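Local coordinates for F-BAR domain only protein 1 (PDB 5JP2) that probably acts at an early step of clathrin-mediated endocytosis and binds an Eps15 peptide through its mu homology domain, at residues Cys39-Thr44 with Ser141-Leu146; Gly45-Ser50 with Phe70-Ile75; Met49-Gly54 with Phe102-Gln107; Ala149-Ser154 with Pro239-Ala244; Thr190-Gln195 with Arg205-Lys210. All blocks are in the same frame, centred on the assembly; numbering follows the deposited sequence.

Interaction 1: Cys39-Thr44 with Ser141-Leu146; sequences CLVKIT and SRAPLL
Val41 meets Arg142 and Ala143 where an inner strand of the mu homology domain's large mixed sheet is covered by a chain connection. Val41 lies on strand 39-52 of that sheet. Residues 141-144 belong to the link between strand 125-137 of the same sheet and strand 145-154 of another. A 3-10 turn ends at Arg142 within the link.

CB of Val41 points toward the link, and its two methyls divide the work. CG1 is anti to the backbone N (chi1 177°) and heads for the root of Arg142, with CG1 of Val41 4.4 Å from CB of Arg142. CG2 sits beside the backbone N and reaches the methyl of the next residue. CG2 of Val41 is 3.9 Å from CB of Ala143.

Arg142 gives the contact only the base of its side chain. Its guanidinium end leads away and is poorly ordered. The backbone of Val41 is paired with Ser137 in the sheet, and its side chain also touches Ile27 of strand 17-31. Val41 and Ala143 are both buried. Two residues along the strand, CD1 of Ile43 stops 4.6 Å from the backbone O of Arg142.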
# COMPACT_ATOMS: atom_id res chain seq x y z
N CYS B 39 -17.53 -8.54 -5.13
CA CYS B 39 -16.59 -7.69 -4.42
C CYS B 39 -16.24 -6.44 -5.21
O CYS B 39 -16.36 -6.39 -6.43
CB CYS B 39 -15.31 -8.45 -4.06
SG CYS B 39 -14.04 -8.34 -5.26
N LEU B 40 -15.81 -5.43 -4.47
CA LEU B 40 -15.28 -4.19 -5.02
C LEU B 40 -13.90 -3.93 -4.42
O LEU B 40 -13.72 -4.07 -3.21
CB LEU B 40 -16.21 -3.02 -4.69
CG LEU B 40 -17.70 -3.30 -4.80
CD1 LEU B 40 -18.50 -2.38 -3.89
CD2 LEU B 40 -18.13 -3.14 -6.24
N VAL B 41 -12.95 -3.52 -5.25
CA VAL B 41 -11.60 -3.19 -4.80
C VAL B 41 -11.21 -1.79 -5.26
O VAL B 41 -11.40 -1.44 -6.43
CB VAL B 41 -10.60 -4.24 -5.30
CG1 VAL B 41 -9.20 -3.85 -4.90
CG2 VAL B 41 -10.93 -5.58 -4.75
N LYS B 42 -10.64 -1.00 -4.36
CA LYS B 42 -10.02 0.29 -4.69
C LYS B 42 -8.62 0.39 -4.09
O LYS B 42 -8.45 0.35 -2.87
CB LYS B 42 -10.87 1.47 -4.19
CG LYS B 42 -10.34 2.81 -4.70
CD LYS B 42 -11.14 4.00 -4.24
CE LYS B 42 -10.89 4.31 -2.78
NZ LYS B 42 -11.28 5.68 -2.43
N ILE B 43 -7.62 0.56 -4.94
CA ILE B 43 -6.24 0.77 -4.51
C ILE B 43 -5.86 2.22 -4.74
O ILE B 43 -6.11 2.78 -5.80
CB ILE B 43 -5.28 -0.17 -5.26
CG1 ILE B 43 -5.65 -1.62 -4.99
CG2 ILE B 43 -3.87 0.10 -4.82
CD1 ILE B 43 -5.10 -2.55 -5.98
N THR B 44 -5.25 2.83 -3.73
CA THR B 44 -4.76 4.19 -3.81
C THR B 44 -3.26 4.20 -3.55
O THR B 44 -2.78 3.64 -2.56
CB THR B 44 -5.48 5.06 -2.81
OG1 THR B 44 -6.88 4.98 -3.07
CG2 THR B 44 -5.04 6.47 -2.98
N SER B 141 -9.88 -10.89 -8.46
CA SER B 141 -8.50 -11.19 -8.77
C SER B 141 -7.55 -10.07 -8.39
O SER B 141 -6.34 -10.29 -8.38
CB SER B 141 -8.36 -11.44 -10.25
OG SER B 141 -8.67 -10.27 -10.97
N ARG B 142 -8.06 -8.88 -8.14
CA ARG B 142 -7.23 -7.77 -7.72
C ARG B 142 -7.03 -7.74 -6.21
O ARG B 142 -6.20 -6.98 -5.73
CB ARG B 142 -7.83 -6.44 -8.18
CG ARG B 142 -7.76 -6.06 -9.67
CD ARG B 142 -7.64 -7.20 -10.67
NE ARG B 142 -7.40 -6.69 -12.02
CZ ARG B 142 -7.05 -7.44 -13.06
NH1 ARG B 142 -6.89 -8.75 -12.93
NH2 ARG B 142 -6.86 -6.88 -14.25
N ALA B 143 -7.75 -8.52 -5.48
CA ALA B 143 -7.64 -8.48 -4.03
C ALA B 143 -6.71 -9.56 -3.55
O ALA B 143 -6.91 -10.73 -3.89
CB ALA B 143 -9.00 -8.64 -3.38
N PRO B 144 -5.69 -9.24 -2.76
CA PRO B 144 -4.74 -10.27 -2.34
C PRO B 144 -5.34 -11.31 -1.41
O PRO B 144 -4.89 -12.46 -1.39
CB PRO B 144 -3.65 -9.47 -1.63
CG PRO B 144 -4.28 -8.23 -1.24
CD PRO B 144 -5.33 -7.91 -2.25
N LEU B 145 -6.34 -10.95 -0.63
CA LEU B 145 -6.93 -11.86 0.33
C LEU B 145 -8.42 -11.97 0.04
O LEU B 145 -9.14 -10.97 0.10
CB LEU B 145 -6.67 -11.36 1.75
CG LEU B 145 -7.14 -12.24 2.88
CD1 LEU B 145 -6.46 -13.56 2.83
CD2 LEU B 145 -6.90 -11.57 4.20
N LEU B 146 -8.87 -13.16 -0.30
CA LEU B 146 -10.26 -13.40 -0.62
C LEU B 146 -11.01 -13.74 0.65
O LEU B 146 -10.54 -14.56 1.44
CB LEU B 146 -10.40 -14.53 -1.62
CG LEU B 146 -10.69 -13.98 -3.01
CD1 LEU B 146 -9.49 -13.24 -3.50
CD2 LEU B 146 -11.09 -15.10 -3.94

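Interaction 2: Gly45-Ser50 with Phe70-Ile75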
# COMPACT_ATOMS: atom_id res chain seq x y z
N GLY B 45 -2.51 4.82 -4.44
CA GLY B 45 -1.07 4.74 -4.36
C GLY B 45 -0.40 6.08 -4.40
O GLY B 45 -0.95 7.07 -4.88
N ASP B 46 0.85 6.09 -3.92
CA ASP B 46 1.68 7.27 -3.86
C ASP B 46 3.11 6.91 -4.28
O ASP B 46 3.66 5.93 -3.80
CB ASP B 46 1.68 7.86 -2.47
CG ASP B 46 2.85 8.79 -2.24
OD1 ASP B 46 3.85 8.33 -1.67
OD2 ASP B 46 2.78 9.97 -2.63
N LEU B 47 3.70 7.72 -5.14
CA LEU B 47 5.10 7.58 -5.52
C LEU B 47 5.91 8.74 -4.97
O LEU B 47 5.67 9.89 -5.33
CB LEU B 47 5.26 7.51 -7.03
CG LEU B 47 6.69 7.44 -7.57
CD1 LEU B 47 7.41 6.20 -7.11
CD2 LEU B 47 6.66 7.49 -9.07
N THR B 48 6.85 8.44 -4.10
CA THR B 48 7.73 9.44 -3.52
C THR B 48 9.16 9.18 -4.00
O THR B 48 9.55 8.04 -4.22
CB THR B 48 7.64 9.41 -1.99
OG1 THR B 48 6.35 9.87 -1.59
CG2 THR B 48 8.65 10.28 -1.35
N MET B 49 9.93 10.25 -4.20
CA MET B 49 11.33 10.10 -4.52
C MET B 49 12.17 10.84 -3.49
O MET B 49 11.81 11.93 -3.05
CB MET B 49 11.65 10.60 -5.92
CG MET B 49 13.09 10.36 -6.28
SD MET B 49 13.49 10.70 -7.98
CE MET B 49 12.71 9.34 -8.81
N SER B 50 13.27 10.22 -3.09
CA SER B 50 14.16 10.76 -2.07
C SER B 50 15.50 11.16 -2.69
O SER B 50 15.98 10.53 -3.63
CB SER B 50 14.38 9.72 -0.97
OG SER B 50 15.04 10.30 0.13
N PHE B 70 12.46 9.64 -15.47
CA PHE B 70 12.04 8.32 -15.03
C PHE B 70 10.83 7.83 -15.81
O PHE B 70 10.20 8.57 -16.56
CB PHE B 70 11.77 8.28 -13.53
CG PHE B 70 10.58 9.07 -13.09
CD1 PHE B 70 9.32 8.51 -13.08
CD2 PHE B 70 10.73 10.35 -12.61
CE1 PHE B 70 8.23 9.22 -12.65
CE2 PHE B 70 9.65 11.06 -12.17
CZ PHE B 70 8.39 10.49 -12.19
N ARG B 71 10.53 6.55 -15.64
CA ARG B 71 9.50 5.84 -16.38
C ARG B 71 8.62 5.05 -15.42
O ARG B 71 9.12 4.39 -14.51
CB ARG B 71 10.16 4.89 -17.36
CG ARG B 71 9.26 4.30 -18.40
CD ARG B 71 9.95 3.14 -19.11
NE ARG B 71 11.17 3.55 -19.79
CZ ARG B 71 11.21 4.16 -20.96
NH1 ARG B 71 10.10 4.46 -21.61
NH2 ARG B 71 12.39 4.48 -21.48
N LEU B 72 7.30 5.10 -15.63
CA LEU B 72 6.40 4.16 -14.97
C LEU B 72 6.11 2.97 -15.87
O LEU B 72 5.82 3.14 -17.05
CB LEU B 72 5.09 4.83 -14.58
CG LEU B 72 5.16 6.15 -13.84
CD1 LEU B 72 3.75 6.68 -13.71
CD2 LEU B 72 5.78 5.96 -12.48
N VAL B 73 6.14 1.77 -15.30
CA VAL B 73 5.98 0.55 -16.07
C VAL B 73 4.93 -0.33 -15.43
O VAL B 73 4.63 -0.21 -14.24
CB VAL B 73 7.30 -0.22 -16.21
CG1 VAL B 73 8.33 0.60 -16.93
CG2 VAL B 73 7.81 -0.59 -14.85
N ASN B 74 4.38 -1.24 -16.24
CA ASN B 74 3.31 -2.15 -15.83
C ASN B 74 2.14 -1.38 -15.23
O ASN B 74 1.61 -1.73 -14.17
CB ASN B 74 3.82 -3.21 -14.86
CG ASN B 74 2.83 -4.34 -14.66
OD1 ASN B 74 2.00 -4.61 -15.53
ND2 ASN B 74 2.89 -5.00 -13.51
N ILE B 75 1.72 -0.32 -15.92
CA ILE B 75 0.71 0.59 -15.41
C ILE B 75 -0.65 0.34 -16.04
O ILE B 75 -1.55 1.16 -15.90
CB ILE B 75 1.14 2.04 -15.61
CG1 ILE B 75 1.45 2.29 -17.08
CG2 ILE B 75 2.37 2.32 -14.77
CD1 ILE B 75 1.63 3.72 -17.40
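The flat group here is the Phe70 ring, held between layers of the mu homology domain. Leu47 and Met49 come from strand 39-52 of the large mixed sheet and lie obliquely to the ring, both on the same side of its plane. Phe102 lies on the other side, its ring tilted by about 25° from that of Phe70. Phe102 is on the neighbouring strand of the small antiparallel sheet that carries Phe70.

The two aliphatic side chains touch different parts of the ring. CD2 of Leu47 is 4.3 Å from CE1 of Phe70. CE of Met49 is 4.4 Å from CD2 of Phe70. The bend at the end of Met49 (chi3 -72°) brings this methyl to the ring.

CD2 of Leu47 also packs on a second residue of the strand. It is 3.8 Å from CD2 of Leu72, and the two leucine side chains pass one another, pointing opposite ways.

The strand axes run nearly antiparallel, at 154°, but stay 11.8 Å apart. This is face-to-face packing of two sheets, and no hydrogen bond crosses between the segments. All four touching residues are buried. In segment 45-50 the intervening Thr48 packs on the bound peptide. Its OG1 gives a hydrogen bond of 2.9 Å to OD1 of Asp46, using the syn lone pair of that oxygen.

Interaction 3: Met49-Gly54 with Phe102-Gln107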
# COMPACT_ATOMS: atom_id res chain seq x y z
N MET B 49 9.93 10.25 -4.20
CA MET B 49 11.33 10.10 -4.52
C MET B 49 12.17 10.84 -3.49
O MET B 49 11.81 11.93 -3.05
CB MET B 49 11.65 10.60 -5.92
CG MET B 49 13.09 10.36 -6.28
SD MET B 49 13.49 10.70 -7.98
CE MET B 49 12.71 9.34 -8.81
N SER B 50 13.27 10.22 -3.09
CA SER B 50 14.16 10.76 -2.07
C SER B 50 15.50 11.16 -2.69
O SER B 50 15.98 10.53 -3.63
CB SER B 50 14.38 9.72 -0.97
OG SER B 50 15.04 10.30 0.13
N PHE B 51 16.08 12.24 -2.17
CA PHE B 51 17.32 12.79 -2.66
C PHE B 51 18.34 12.93 -1.53
O PHE B 51 17.99 13.41 -0.45
CB PHE B 51 17.12 14.17 -3.30
CG PHE B 51 16.33 14.14 -4.56
CD1 PHE B 51 14.96 14.08 -4.54
CD2 PHE B 51 16.97 14.20 -5.77
CE1 PHE B 51 14.25 14.06 -5.70
CE2 PHE B 51 16.26 14.17 -6.92
CZ PHE B 51 14.90 14.10 -6.89
N PRO B 52 19.59 12.59 -1.78
CA PRO B 52 20.60 12.73 -0.73
C PRO B 52 20.93 14.19 -0.51
O PRO B 52 20.97 14.98 -1.45
CB PRO B 52 21.80 11.95 -1.28
CG PRO B 52 21.61 11.95 -2.74
CD PRO B 52 20.13 11.95 -2.99
N ALA B 53 21.14 14.55 0.75
CA ALA B 53 21.30 15.96 1.08
C ALA B 53 22.39 16.61 0.24
O ALA B 53 22.25 17.75 -0.20
CB ALA B 53 21.58 16.13 2.57
N GLY B 54 23.46 15.88 -0.04
CA GLY B 54 24.56 16.48 -0.75
C GLY B 54 24.27 16.83 -2.19
O GLY B 54 25.07 17.52 -2.82
N PHE B 102 8.38 10.69 -17.58
CA PHE B 102 8.35 11.98 -16.92
C PHE B 102 9.76 12.54 -16.82
O PHE B 102 10.72 11.80 -16.64
CB PHE B 102 7.76 11.84 -15.52
CG PHE B 102 6.32 11.44 -15.53
CD1 PHE B 102 5.32 12.38 -15.62
CD2 PHE B 102 5.97 10.10 -15.44
CE1 PHE B 102 4.01 12.00 -15.63
CE2 PHE B 102 4.66 9.72 -15.45
CZ PHE B 102 3.68 10.67 -15.54
N TRP B 103 9.87 13.85 -16.97
CA TRP B 103 11.13 14.56 -16.80
C TRP B 103 10.99 15.59 -15.70
O TRP B 103 9.95 16.22 -15.57
CB TRP B 103 11.57 15.25 -18.09
CG TRP B 103 11.69 14.32 -19.23
CD1 TRP B 103 12.84 13.79 -19.74
CD2 TRP B 103 10.62 13.79 -20.02
NE1 TRP B 103 12.55 12.96 -20.80
CE2 TRP B 103 11.19 12.94 -20.98
CE3 TRP B 103 9.24 13.95 -19.99
CZ2 TRP B 103 10.43 12.25 -21.92
CZ3 TRP B 103 8.48 13.26 -20.92
CH2 TRP B 103 9.08 12.43 -21.87
N PHE B 104 12.03 15.76 -14.92
CA PHE B 104 12.02 16.80 -13.91
C PHE B 104 12.31 18.16 -14.52
O PHE B 104 13.06 18.28 -15.49
CB PHE B 104 13.07 16.52 -12.84
CG PHE B 104 12.57 15.69 -11.72
CD1 PHE B 104 11.97 16.26 -10.63
CD2 PHE B 104 12.72 14.32 -11.75
CE1 PHE B 104 11.52 15.48 -9.61
CE2 PHE B 104 12.27 13.56 -10.74
CZ PHE B 104 11.67 14.13 -9.67
N ASN B 105 11.73 19.19 -13.92
CA ASN B 105 12.18 20.55 -14.14
C ASN B 105 13.33 20.81 -13.18
O ASN B 105 13.11 20.91 -11.97
CB ASN B 105 11.02 21.50 -13.89
CG ASN B 105 11.37 22.96 -14.14
OD1 ASN B 105 10.67 23.64 -14.88
ND2 ASN B 105 12.42 23.45 -13.51
N MET B 106 14.54 20.94 -13.70
CA MET B 106 15.67 20.93 -12.78
C MET B 106 15.78 22.23 -12.01
O MET B 106 16.31 22.25 -10.90
CB MET B 106 16.97 20.63 -13.52
CG MET B 106 17.00 19.28 -14.24
SD MET B 106 16.63 17.82 -13.26
CE MET B 106 17.86 17.89 -11.99
N GLN B 107 15.27 23.32 -12.57
CA GLN B 107 15.28 24.59 -11.85
C GLN B 107 14.29 24.58 -10.70
O GLN B 107 14.62 24.97 -9.58
CB GLN B 107 15.01 25.74 -12.83
CG GLN B 107 16.13 25.98 -13.84
CD GLN B 107 15.72 26.88 -14.99
OE1 GLN B 107 16.07 28.06 -15.05
NE2 GLN B 107 14.98 26.33 -15.94
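A Met-aromatic contact and a pair of phenylalanine rings join two layers of the mu homology domain here. Met49 and Phe51 come from the end of strand 39-52 in the large mixed sheet. Phe104 ends strand 99-104 of the small antiparallel sheet, just before helix 106-119.

SD of Met49 lies obliquely to the Phe104 ring, 5.2 Å from the ring centroid and 66° off the ring normal. Its nearest ring atom is CE2, with SD of Met49 4.2 Å from CE2 of Phe104. CG of Met49 is anti to the backbone N (chi1 -176°), which extends the side chain from its strand toward Phe104.

The second touch is between rings set almost at right angles. CZ of Phe104 comes to the edge of the Phe51 ring, near its plane. The approach to the Phe104 ring is oblique.

All three residues are buried. Leu68 touches each of the three, and Leu130 of strand 125-137 touches Met49 and Phe104. Ser50, between Met49 and Phe51, and Pro52, after them, each pack on an aromatic side chain of the bound peptide. Between the rings, CZ of Phe51 is 4.3 Å from CZ of Phe104.

Interaction 4: Ala149-Ser154 with Pro239-Ala244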
# COMPACT_ATOMS: atom_id res chain seq x y z
N ALA B 149 -17.78 -14.44 4.08
CA ALA B 149 -18.46 -14.48 5.36
C ALA B 149 -19.90 -14.97 5.20
O ALA B 149 -20.55 -14.72 4.19
CB ALA B 149 -18.47 -13.10 6.01
N GLU B 150 -20.38 -15.68 6.21
CA GLU B 150 -21.73 -16.22 6.25
C GLU B 150 -22.30 -15.96 7.64
O GLU B 150 -21.56 -15.89 8.61
CB GLU B 150 -21.75 -17.72 5.94
CG GLU B 150 -21.33 -18.06 4.53
CD GLU B 150 -21.29 -19.55 4.27
OE1 GLU B 150 -20.91 -19.95 3.15
OE2 GLU B 150 -21.61 -20.32 5.20
N CYS B 151 -23.62 -15.83 7.71
CA CYS B 151 -24.29 -15.53 8.96
C CYS B 151 -25.59 -16.30 9.07
O CYS B 151 -26.31 -16.46 8.08
CB CYS B 151 -24.57 -14.03 9.08
SG CYS B 151 -25.03 -13.49 10.73
N GLN B 152 -25.89 -16.77 10.28
CA GLN B 152 -27.12 -17.49 10.56
C GLN B 152 -27.63 -17.06 11.93
O GLN B 152 -26.83 -16.82 12.84
CB GLN B 152 -26.91 -19.00 10.51
CG GLN B 152 -26.61 -19.51 9.10
CD GLN B 152 -25.13 -19.68 8.83
OE1 GLN B 152 -24.29 -19.50 9.72
NE2 GLN B 152 -24.79 -19.97 7.58
N ARG B 153 -28.95 -16.95 12.07
CA ARG B 153 -29.57 -16.56 13.33
C ARG B 153 -30.76 -17.46 13.64
O ARG B 153 -31.74 -17.48 12.88
CB ARG B 153 -30.01 -15.11 13.28
CG ARG B 153 -30.31 -14.54 14.63
CD ARG B 153 -30.38 -13.05 14.51
NE ARG B 153 -29.06 -12.53 14.16
CZ ARG B 153 -28.86 -11.36 13.55
NH1 ARG B 153 -29.88 -10.59 13.22
NH2 ARG B 153 -27.62 -10.97 13.27
N SER B 154 -30.69 -18.18 14.75
CA SER B 154 -31.81 -18.95 15.28
C SER B 154 -32.19 -18.36 16.63
O SER B 154 -31.43 -18.49 17.60
CB SER B 154 -31.44 -20.43 15.41
OG SER B 154 -31.05 -20.96 14.16
N PRO B 239 -28.43 -4.29 10.71
CA PRO B 239 -28.06 -5.16 9.60
C PRO B 239 -27.13 -6.26 10.05
O PRO B 239 -26.72 -6.30 11.21
CB PRO B 239 -27.36 -4.20 8.63
CG PRO B 239 -26.69 -3.24 9.54
CD PRO B 239 -27.64 -3.04 10.71
N ALA B 240 -26.81 -7.17 9.14
CA ALA B 240 -25.88 -8.22 9.47
C ALA B 240 -24.51 -7.62 9.79
O ALA B 240 -24.11 -6.61 9.21
CB ALA B 240 -25.76 -9.21 8.32
N PRO B 241 -23.78 -8.22 10.72
CA PRO B 241 -22.46 -7.69 11.08
C PRO B 241 -21.48 -7.85 9.94
O PRO B 241 -21.63 -8.71 9.07
CB PRO B 241 -22.06 -8.54 12.29
CG PRO B 241 -22.73 -9.84 12.04
CD PRO B 241 -24.04 -9.51 11.37
N SER B 242 -20.48 -6.99 9.94
CA SER B 242 -19.41 -7.02 8.95
C SER B 242 -18.08 -7.26 9.65
O SER B 242 -17.85 -6.76 10.75
CB SER B 242 -19.32 -5.71 8.20
OG SER B 242 -20.38 -5.57 7.28
N LEU B 243 -17.21 -8.01 9.01
CA LEU B 243 -15.88 -8.25 9.54
C LEU B 243 -14.86 -7.38 8.81
O LEU B 243 -14.95 -7.20 7.60
CB LEU B 243 -15.49 -9.72 9.40
CG LEU B 243 -16.36 -10.73 10.14
CD1 LEU B 243 -17.27 -11.42 9.16
CD2 LEU B 243 -15.52 -11.71 10.86
N ALA B 244 -13.90 -6.85 9.56
CA ALA B 244 -12.80 -6.08 9.01
C ALA B 244 -11.50 -6.86 9.15
O ALA B 244 -11.26 -7.50 10.18
CB ALA B 244 -12.68 -4.73 9.70
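Two beta sheets of the mu homology domain pack together here, close to a disulfide bond. Ala149, Cys151 and Arg153 lie on strand 145-154, an outermost strand of a four-stranded antiparallel sheet. Leu243 lies on strand 242-250 of the large mixed sheet, and Pro241 is in the chain leading into it.

The inner end of the contact is aliphatic. CB of Ala149 points toward the other segment and is 3.8 Å from CD1 of Leu243. Both residues are buried. Leu243 also packs on Val181 and Leu183 of strand 179-184, and its backbone pairs with Ala282.

The Pro241 ring serves two residues further out. In the conformer given, one of two deposited for this cysteine, SG of Cys151 lies 4.2 Å from CD of Pro241, so this touch is less certain. Cys151 forms a disulfide with Cys284, so strand 145-154 is tied covalently to the C-terminal end of the chain. The side chain of Ala149 touches Cys284 as well.

Arg153 lies at the solvent-exposed outer end. Its guanidinium meets the proline carbon edge-on, with CD of Pro241 near the plane of the group. NE of Arg153 makes a weak hydrogen bond to OG1 of Thr158. The guanidinium reaches the ring through NH2 of Arg153, 4.3 Å from CD of Pro241.

Interaction 5: Thr190-Gln195 with Arg205-Lys210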
# COMPACT_ATOMS: atom_id res chain seq x y z
N THR B 190 -23.71 -12.29 25.18
CA THR B 190 -23.36 -13.32 26.16
C THR B 190 -23.20 -14.66 25.45
O THR B 190 -23.57 -14.81 24.29
CB THR B 190 -24.43 -13.46 27.24
OG1 THR B 190 -25.71 -13.67 26.62
CG2 THR B 190 -24.50 -12.21 28.10
N ASP B 191 -22.65 -15.63 26.18
CA ASP B 191 -22.47 -17.00 25.69
C ASP B 191 -21.53 -17.02 24.49
O ASP B 191 -21.81 -17.63 23.46
CB ASP B 191 -23.82 -17.63 25.35
CG ASP B 191 -24.73 -17.73 26.54
OD1 ASP B 191 -25.33 -16.70 26.91
OD2 ASP B 191 -24.85 -18.84 27.11
N LEU B 192 -20.39 -16.38 24.66
CA LEU B 192 -19.43 -16.22 23.59
C LEU B 192 -18.66 -17.49 23.35
O LEU B 192 -18.05 -18.04 24.26
CB LEU B 192 -18.45 -15.12 23.94
CG LEU B 192 -18.59 -13.80 23.21
CD1 LEU B 192 -17.61 -12.82 23.79
CD2 LEU B 192 -18.31 -14.04 21.76
N GLN B 193 -18.67 -17.95 22.11
CA GLN B 193 -17.84 -19.06 21.70
C GLN B 193 -17.06 -18.59 20.49
O GLN B 193 -17.64 -17.98 19.59
CB GLN B 193 -18.72 -20.27 21.40
CG GLN B 193 -19.64 -20.58 22.56
CD GLN B 193 -20.80 -21.46 22.17
OE1 GLN B 193 -20.65 -22.65 21.98
NE2 GLN B 193 -21.99 -20.86 22.06
N CYS B 194 -15.77 -18.91 20.43
CA CYS B 194 -14.94 -18.52 19.30
C CYS B 194 -14.02 -19.68 18.95
O CYS B 194 -13.36 -20.23 19.83
CB CYS B 194 -14.09 -17.29 19.61
SG CYS B 194 -15.02 -15.90 20.18
N GLN B 195 -13.96 -20.02 17.68
CA GLN B 195 -12.99 -20.97 17.21
C GLN B 195 -12.31 -20.32 16.01
O GLN B 195 -12.96 -20.08 15.00
CB GLN B 195 -13.70 -22.25 16.80
CG GLN B 195 -14.51 -22.87 17.93
CD GLN B 195 -15.64 -23.76 17.42
OE1 GLN B 195 -15.40 -24.74 16.72
NE2 GLN B 195 -16.88 -23.39 17.74
N ARG B 205 -15.10 -2.26 21.40
CA ARG B 205 -16.23 -3.19 21.42
C ARG B 205 -16.24 -4.08 20.18
O ARG B 205 -17.13 -4.03 19.33
CB ARG B 205 -17.56 -2.44 21.56
CG ARG B 205 -17.55 -1.33 22.57
CD ARG B 205 -18.95 -0.94 22.98
NE ARG B 205 -18.95 0.20 23.91
CZ ARG B 205 -18.58 0.13 25.18
NH1 ARG B 205 -18.17 -1.02 25.71
NH2 ARG B 205 -18.61 1.22 25.94
N ARG B 206 -15.23 -4.95 20.12
CA ARG B 206 -15.08 -5.80 18.95
C ARG B 206 -14.26 -7.03 19.30
O ARG B 206 -13.46 -7.03 20.22
CB ARG B 206 -14.45 -5.04 17.78
CG ARG B 206 -13.09 -4.48 18.10
CD ARG B 206 -12.65 -3.48 17.05
NE ARG B 206 -11.29 -3.01 17.31
CZ ARG B 206 -10.65 -2.11 16.58
NH1 ARG B 206 -11.24 -1.56 15.53
NH2 ARG B 206 -9.42 -1.75 16.90
N LEU B 207 -14.51 -8.10 18.56
CA LEU B 207 -13.73 -9.32 18.67
C LEU B 207 -12.48 -9.24 17.81
O LEU B 207 -12.53 -8.78 16.67
CB LEU B 207 -14.56 -10.52 18.23
CG LEU B 207 -15.55 -11.08 19.22
CD1 LEU B 207 -16.27 -12.22 18.57
CD2 LEU B 207 -14.79 -11.55 20.43
N LEU B 208 -11.35 -9.68 18.36
CA LEU B 208 -10.06 -9.61 17.69
C LEU B 208 -9.45 -10.99 17.54
O LEU B 208 -9.18 -11.66 18.53
CB LEU B 208 -9.10 -8.72 18.46
CG LEU B 208 -7.66 -8.71 17.92
CD1 LEU B 208 -7.56 -8.16 16.51
CD2 LEU B 208 -6.75 -7.93 18.85
N TRP B 209 -9.22 -11.39 16.30
CA TRP B 209 -8.37 -12.53 15.98
C TRP B 209 -7.03 -12.02 15.45
O TRP B 209 -7.01 -11.16 14.58
CB TRP B 209 -9.00 -13.44 14.94
CG TRP B 209 -10.15 -14.25 15.43
CD1 TRP B 209 -10.10 -15.46 16.04
CD2 TRP B 209 -11.53 -13.92 15.31
NE1 TRP B 209 -11.36 -15.90 16.32
CE2 TRP B 209 -12.26 -14.97 15.88
CE3 TRP B 209 -12.21 -12.82 14.79
CZ2 TRP B 209 -13.64 -14.96 15.94
CZ3 TRP B 209 -13.58 -12.82 14.83
CH2 TRP B 209 -14.28 -13.88 15.41
N LYS B 210 -5.95 -12.57 15.96
CA LYS B 210 -4.62 -12.35 15.39
C LYS B 210 -4.24 -13.59 14.61
O LYS B 210 -4.20 -14.69 15.17
CB LYS B 210 -3.59 -12.08 16.48
CG LYS B 210 -3.77 -10.80 17.25
CD LYS B 210 -2.56 -10.57 18.14
CE LYS B 210 -2.67 -9.27 18.90
NZ LYS B 210 -1.48 -9.07 19.78
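NE1 of Trp209 is hydrogen-bonded to the backbone O of Pro196, just beyond the end of strand 192-195. This bond accounts for the polar atom of an indole that otherwise serves an apolar contact. The six-membered part of the indole meets Cys194 obliquely, with CZ2 of Trp209 4.4 Å from CB of Cys194.

Leu207, two residues before Trp209, also points toward the other strand. Its CD1 has two partners there. CD1 of Leu207 is 4.2 Å from SG of Cys194. The same methyl is 4.2 Å from CD2 of Leu192, which is exposed to solvent. Cys194 divides its touches: SG goes to Leu207 and CB to Trp209.

The strands belong to different sheets of the mu homology domain, stacked as in a beta sandwich. Their axes are 10.0 Å apart and run nearly parallel, at 22°. A G1 beta bulge at Arg205 and Arg206 opens strand 206-210, against strand 199-201.

No hydrogen bond joins the two segments. The chemistry implies that the sheets are held here by apolar burial, with Leu207 and Trp209 buried and Leu192 open to solvent.

In the fold
Interactions 1, 2 and 3 follow one another along strand 39-52, and interactions 1 and 4 both use strand 145-154. Interactions 2 and 3 share Met49 and Ser50 and have centres 14 Å apart. They also touch directly: CE2 of Phe70 is 3.9 Å from CE2 of Phe104. Both lie beside the bound peptide, which packs on Thr48, Ser50 and Pro52. Interactions 4 and 5 lie on the other side of the chain's centre, with their own centres 13 Å apart, and join the same two sheets. Centres 3 and 4 are 51 Å apart. Interaction 1 sits between these groups, and the Ala143 side chain is about 11 Å from a bound zinc ion.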